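Local coordinates for protein exodeoxyribonuclease III (Neisseria meningitidis, PDB 2JC4) that probably degrades double-stranded DNA from its 3' ends as a metal-dependent exonuclease of the AP endonuclease/ExoA repair family, at residues 77-91 and 119-131. Residues are numbered along the deposited sequence; the frame is centred on the assembly and turned at random.
Sequences HFGLPALPDDPQRRV and YKEQWFAALTEFV
Next to the predicted active-site residue Y105, the loop that joins edge strand 76-78 to strand 91-96 packs on helix 115-135, with Y119 and D86 meeting at the end nearer the site. The Y119 hydroxyl donates to D86 OD2, with OH and OD2 2.8 Å apart; it reaches the syn lone pair, and the carboxylate stands nearly upright to the ring, 79° between planes. Two firm bonds hold the R90 guanidinium, NH2 to Q88 OE1 at 2.8 Å and NH1 to the carbonyl of Y105, while NE adds a weak one to Y119 OH. D86 works with both oxygens: OD1 closes an Asx turn onto the backbone N of Q88, and OD2 also takes a water that accepts from W123 NE1 and donates to the carbonyl of Q88.

In this DNase I-like fold the helix lies against one of the two six-stranded sheets, with L127 and F130 on strand 99-105, and the loop, with two type I turns at L80-L83 and L83-D86, curls over the helix flank. L80 is the apolar wedge: CD1 sits over one face of the W123 indole, 4.0 Å from the centroid of its five-membered ring, and CD2 lies 3.8 Å from F130 CB. V91 CG2 meets the indole at CZ2. Further along, A126 CB touches the CB atoms of both A82 and L83, and a second water links A82 N to A126 O. On strand 76-78, H77 swings CG anti to its own N (chi1 -174°), laying the imidazole nearly parallel to the F130 ring, planes 19° apart but slid past one another, with ND1 3.3 Å from F130 CZ.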
loop_
_atom_site.group_PDB
_atom_site.type_symbol
_atom_site.label_atom_id
_atom_site.label_comp_id
_atom_site.label_asym_id
_atom_site.label_seq_id
_atom_site.Cartn_x
_atom_site.Cartn_y
_atom_site.Cartn_z
ATOM N N HIS A 77 1.328 -11.984 10.936
ATOM C CA HIS A 77 2.084 -11.125 11.864
ATOM C C HIS A 77 1.462 -9.741 11.911
ATOM O O HIS A 77 1.074 -9.194 10.861
ATOM C CB HIS A 77 3.556 -10.993 11.431
ATOM C CG HIS A 77 4.406 -10.247 12.418
ATOM N ND1 HIS A 77 4.590 -8.881 12.362
ATOM C CD2 HIS A 77 5.079 -10.667 13.519
ATOM C CE1 HIS A 77 5.351 -8.493 13.372
ATOM N NE2 HIS A 77 5.647 -9.554 14.099
ATOM N N PHE A 78 1.361 -9.187 13.120
ATOM C CA PHE A 78 0.712 -7.883 13.337
ATOM C C PHE A 78 1.705 -6.915 13.880
ATOM O O PHE A 78 2.453 -7.240 14.815
ATOM C CB PHE A 78 -0.480 -7.979 14.312
ATOM C CG PHE A 78 -1.594 -8.872 13.810
ATOM C CD1 PHE A 78 -2.597 -8.364 12.985
ATOM C CD2 PHE A 78 -1.620 -10.222 14.143
ATOM C CE1 PHE A 78 -3.628 -9.200 12.530
ATOM C CE2 PHE A 78 -2.626 -11.059 13.662
ATOM C CZ PHE A 78 -3.627 -10.539 12.859
ATOM N N GLY A 79 1.701 -5.711 13.318
ATOM C CA GLY A 79 2.410 -4.585 13.909
ATOM C C GLY A 79 3.905 -4.641 13.693
ATOM O O GLY A 79 4.406 -5.423 12.846
ATOM N N LEU A 80 4.615 -3.844 14.502
ATOM C CA LEU A 80 6.073 -3.685 14.400
ATOM C C LEU A 80 6.756 -3.956 15.743
ATOM O O LEU A 80 6.455 -3.257 16.760
ATOM C CB LEU A 80 6.439 -2.260 13.933
ATOM C CG LEU A 80 5.899 -1.831 12.562
ATOM C CD1 LEU A 80 5.972 -0.317 12.404
ATOM C CD2 LEU A 80 6.611 -2.606 11.426
ATOM N N PRO A 81 7.669 -4.955 15.771
ATOM C CA PRO A 81 8.406 -5.266 17.026
ATOM C C PRO A 81 9.163 -4.104 17.669
ATOM O O PRO A 81 9.291 -4.057 18.906
ATOM C CB PRO A 81 9.405 -6.345 16.586
ATOM C CG PRO A 81 8.659 -7.081 15.476
ATOM C CD PRO A 81 8.017 -5.907 14.694
ATOM N N ALA A 82 9.692 -3.195 16.853
ATOM C CA ALA A 82 10.399 -2.032 17.372
ATOM C C ALA A 82 9.454 -0.920 17.819
ATOM O O ALA A 82 9.901 0.068 18.373
ATOM C CB ALA A 82 11.426 -1.487 16.341
ATOM N N LEU A 83 8.160 -1.057 17.560
ATOM C CA LEU A 83 7.164 -0.097 18.040
ATOM C C LEU A 83 5.950 -0.880 18.556
ATOM O O LEU A 83 4.808 -0.732 18.043
ATOM C CB LEU A 83 6.795 0.882 16.913
ATOM C CG LEU A 83 6.317 2.289 17.277
ATOM C CD1 LEU A 83 7.395 3.122 17.996
ATOM C CD2 LEU A 83 5.871 2.972 15.986
ATOM N N PRO A 84 6.195 -1.753 19.561
ATOM C CA PRO A 84 5.253 -2.822 19.912
ATOM C C PRO A 84 3.951 -2.340 20.545
ATOM O O PRO A 84 2.961 -3.081 20.558
ATOM C CB PRO A 84 6.048 -3.661 20.919
ATOM C CG PRO A 84 6.990 -2.705 21.554
ATOM C CD PRO A 84 7.391 -1.773 20.431
ATOM N N ASP A 85 3.935 -1.118 21.065
ATOM C CA ASP A 85 2.726 -0.659 21.726
ATOM C C ASP A 85 2.039 0.511 21.009
ATOM O O ASP A 85 1.239 1.235 21.597
ATOM C CB ASP A 85 3.030 -0.331 23.179
ATOM C CG ASP A 85 3.649 -1.509 23.921
ATOM O OD1 ASP A 85 3.061 -2.601 23.921
ATOM O OD2 ASP A 85 4.728 -1.340 24.502
ATOM N N ASP A 86 2.318 0.669 19.719
ATOM C CA ASP A 86 1.585 1.627 18.908
ATOM C C ASP A 86 0.185 1.018 18.652
ATOM O O ASP A 86 0.078 -0.099 18.143
ATOM C CB ASP A 86 2.374 1.940 17.616
ATOM C CG ASP A 86 1.632 2.900 16.676
ATOM O OD1 ASP A 86 0.541 3.421 17.060
ATOM O OD2 ASP A 86 2.140 3.065 15.526
ATOM N N PRO A 87 -0.891 1.719 19.078
ATOM C CA PRO A 87 -2.239 1.150 18.863
ATOM C C PRO A 87 -2.752 1.280 17.412
ATOM O O PRO A 87 -3.768 0.677 17.049
ATOM C CB PRO A 87 -3.121 1.985 19.801
ATOM C CG PRO A 87 -2.420 3.349 19.840
ATOM C CD PRO A 87 -0.939 3.001 19.818
ATOM N N GLN A 88 -2.069 2.070 16.596
ATOM C CA GLN A 88 -2.535 2.337 15.231
ATOM C C GLN A 88 -2.338 1.130 14.313
ATOM O O GLN A 88 -1.228 0.615 14.159
ATOM C CB GLN A 88 -1.842 3.587 14.642
ATOM C CG GLN A 88 -2.190 4.871 15.457
ATOM C CD GLN A 88 -1.875 6.177 14.742
ATOM O OE1 GLN A 88 -2.073 6.315 13.523
ATOM N NE2 GLN A 88 -1.369 7.143 15.500
ATOM N N ARG A 89 -3.431 0.713 13.689
ATOM C CA ARG A 89 -3.442 -0.544 12.931
ATOM C C ARG A 89 -2.926 -0.285 11.515
ATOM O O ARG A 89 -3.676 0.116 10.652
ATOM C CB ARG A 89 -4.844 -1.147 12.948
ATOM C CG ARG A 89 -5.360 -1.453 14.372
ATOM C CD ARG A 89 -4.274 -2.177 15.213
ATOM N NE ARG A 89 -4.848 -2.864 16.386
ATOM C CZ ARG A 89 -4.178 -3.152 17.511
ATOM N NH1 ARG A 89 -2.886 -2.824 17.665
ATOM N NH2 ARG A 89 -4.815 -3.770 18.515
ATOM N N ARG A 90 -1.625 -0.532 11.308
ATOM C CA ARG A 90 -0.933 -0.069 10.065
ATOM C C ARG A 90 -0.111 -1.098 9.337
ATOM O O ARG A 90 0.286 -0.854 8.198
ATOM C CB ARG A 90 0.014 1.066 10.409
ATOM C CG ARG A 90 -0.732 2.336 10.801
ATOM C CD ARG A 90 0.245 3.404 11.098
ATOM N NE ARG A 90 -0.430 4.674 11.391
ATOM C CZ ARG A 90 -0.869 5.533 10.466
ATOM N NH1 ARG A 90 -0.774 5.214 9.162
ATOM N NH2 ARG A 90 -1.446 6.685 10.845
ATOM N N VAL A 91 0.191 -2.232 9.995
ATOM C CA VAL A 91 1.097 -3.248 9.394
ATOM C C VAL A 91 0.517 -4.650 9.653
ATOM O O VAL A 91 0.257 -5.044 10.806
ATOM C CB VAL A 91 2.523 -3.165 10.005
ATOM C CG1 VAL A 91 3.499 -4.184 9.347
ATOM C CG2 VAL A 91 3.097 -1.744 9.923
ATOM N N TYR A 119 6.219 11.291 14.553
ATOM C CA TYR A 119 5.629 9.941 14.554
ATOM C C TYR A 119 6.001 9.249 13.254
ATOM O O TYR A 119 6.517 8.143 13.285
ATOM C CB TYR A 119 4.121 9.982 14.787
ATOM C CG TYR A 119 3.340 8.681 14.607
ATOM C CD1 TYR A 119 3.794 7.458 15.148
ATOM C CD2 TYR A 119 2.116 8.690 13.925
ATOM C CE1 TYR A 119 3.038 6.260 14.966
ATOM C CE2 TYR A 119 1.371 7.533 13.750
ATOM C CZ TYR A 119 1.852 6.315 14.263
ATOM O OH TYR A 119 1.088 5.192 14.092
ATOM N N LYS A 120 5.781 9.907 12.115
ATOM C CA LYS A 120 6.123 9.318 10.820
ATOM C C LYS A 120 7.576 8.834 10.786
ATOM O O LYS A 120 7.852 7.727 10.314
ATOM C CB LYS A 120 5.878 10.298 9.654
ATOM C CG LYS A 120 5.933 9.646 8.270
ATOM C CD LYS A 120 5.560 10.658 7.154
ATOM C CE LYS A 120 5.373 9.961 5.779
ATOM N NZ LYS A 120 4.720 10.848 4.762
ATOM N N GLU A 121 8.506 9.681 11.253
ATOM C CA GLU A 121 9.936 9.333 11.257
ATOM C C GLU A 121 10.187 8.085 12.087
ATOM O O GLU A 121 10.876 7.181 11.649
ATOM C CB GLU A 121 10.774 10.508 11.787
ATOM C CG GLU A 121 12.292 10.264 11.847
ATOM C CD GLU A 121 13.041 11.452 12.443
ATOM O OE1 GLU A 121 12.423 12.353 13.037
ATOM O OE2 GLU A 121 14.266 11.482 12.293
ATOM N N GLN A 122 9.633 8.037 13.300
ATOM C CA GLN A 122 9.944 6.919 14.208
ATOM C C GLN A 122 9.308 5.633 13.667
ATOM O O GLN A 122 9.862 4.533 13.823
ATOM C CB GLN A 122 9.384 7.212 15.603
ATOM C CG GLN A 122 9.867 8.556 16.240
ATOM C CD GLN A 122 9.042 8.980 17.489
ATOM O OE1 GLN A 122 7.801 8.878 17.522
ATOM N NE2 GLN A 122 9.743 9.469 18.514
ATOM N N TRP A 123 8.123 5.780 13.087
ATOM C CA TRP A 123 7.344 4.666 12.556
ATOM C C TRP A 123 8.099 4.064 11.343
ATOM O O TRP A 123 8.266 2.845 11.228
ATOM C CB TRP A 123 5.918 5.145 12.201
ATOM C CG TRP A 123 5.006 4.038 11.793
ATOM C CD1 TRP A 123 4.149 3.321 12.601
ATOM C CD2 TRP A 123 4.883 3.492 10.492
ATOM N NE1 TRP A 123 3.483 2.369 11.853
ATOM C CE2 TRP A 123 3.941 2.441 10.563
ATOM C CE3 TRP A 123 5.503 3.760 9.274
ATOM C CZ2 TRP A 123 3.600 1.676 9.457
ATOM C CZ3 TRP A 123 5.144 2.996 8.169
ATOM C CH2 TRP A 123 4.198 1.982 8.273
ATOM N N PHE A 124 8.568 4.911 10.431
ATOM C CA PHE A 124 9.368 4.385 9.312
ATOM C C PHE A 124 10.665 3.671 9.738
ATOM O O PHE A 124 11.086 2.675 9.099
ATOM C CB PHE A 124 9.645 5.486 8.287
ATOM C CG PHE A 124 8.597 5.565 7.201
ATOM C CD1 PHE A 124 7.445 6.351 7.366
ATOM C CD2 PHE A 124 8.748 4.825 6.034
ATOM C CE1 PHE A 124 6.461 6.428 6.393
ATOM C CE2 PHE A 124 7.755 4.885 5.025
ATOM C CZ PHE A 124 6.626 5.693 5.191
ATOM N N ALA A 125 11.304 4.187 10.793
ATOM C CA ALA A 125 12.517 3.570 11.333
ATOM C C ALA A 125 12.153 2.178 11.816
ATOM O O ALA A 125 12.905 1.209 11.602
ATOM C CB ALA A 125 13.053 4.390 12.503
ATOM N N ALA A 126 11.012 2.079 12.498
ATOM C CA ALA A 126 10.561 0.777 13.015
ATOM C C ALA A 126 10.192 -0.167 11.856
ATOM O O ALA A 126 10.462 -1.368 11.902
ATOM C CB ALA A 126 9.396 0.937 13.988
ATOM N N LEU A 127 9.576 0.371 10.815
ATOM C CA LEU A 127 9.240 -0.464 9.674
ATOM C C LEU A 127 10.503 -1.028 9.013
ATOM O O LEU A 127 10.549 -2.197 8.656
ATOM C CB LEU A 127 8.433 0.351 8.651
ATOM C CG LEU A 127 8.071 -0.387 7.366
ATOM C CD1 LEU A 127 7.113 -1.587 7.682
ATOM C CD2 LEU A 127 7.451 0.557 6.363
ATOM N N THR A 128 11.498 -0.174 8.822
ATOM C CA THR A 128 12.756 -0.576 8.178
ATOM C C THR A 128 13.375 -1.784 8.905
ATOM O O THR A 128 13.832 -2.752 8.277
ATOM C CB THR A 128 13.740 0.628 8.137
ATOM O OG1 THR A 128 13.063 1.732 7.527
ATOM C CG2 THR A 128 14.924 0.307 7.267
ATOM N N GLU A 129 13.352 -1.725 10.225
ATOM C CA GLU A 129 13.916 -2.798 11.062
ATOM C C GLU A 129 13.149 -4.116 10.860
ATOM O O GLU A 129 13.726 -5.195 10.708
ATOM C CB GLU A 129 13.887 -2.348 12.535
ATOM C CG GLU A 129 15.118 -2.738 13.288
ATOM C CD GLU A 129 14.968 -2.486 14.777
ATOM O OE1 GLU A 129 14.628 -3.446 15.508
ATOM O OE2 GLU A 129 15.150 -1.325 15.191
ATOM N N PHE A 130 11.839 -4.036 10.846
ATOM C CA PHE A 130 11.031 -5.235 10.681
ATOM C C PHE A 130 11.255 -5.839 9.304
ATOM O O PHE A 130 11.465 -7.058 9.174
ATOM C CB PHE A 130 9.560 -4.867 10.832
ATOM C CG PHE A 130 8.611 -5.985 10.514
ATOM C CD1 PHE A 130 8.606 -7.155 11.280
ATOM C CD2 PHE A 130 7.674 -5.839 9.498
ATOM C CE1 PHE A 130 7.707 -8.187 11.020
ATOM C CE2 PHE A 130 6.761 -6.888 9.213
ATOM C CZ PHE A 130 6.763 -8.042 10.000
ATOM N N VAL A 131 11.173 -4.989 8.280
ATOM C CA VAL A 131 11.344 -5.446 6.877
ATOM C C VAL A 131 12.745 -6.062 6.696
ATOM O O VAL A 131 12.888 -7.158 6.122
ATOM C CB VAL A 131 11.017 -4.346 5.817
ATOM C CG1 VAL A 131 11.258 -4.908 4.394
ATOM C CG2 VAL A 131 9.555 -3.889 5.921
HETATM O O HOH W 1 9.951 -3.279 13.917
HETATM O O HOH W 2 1.560 1.180 13.739
#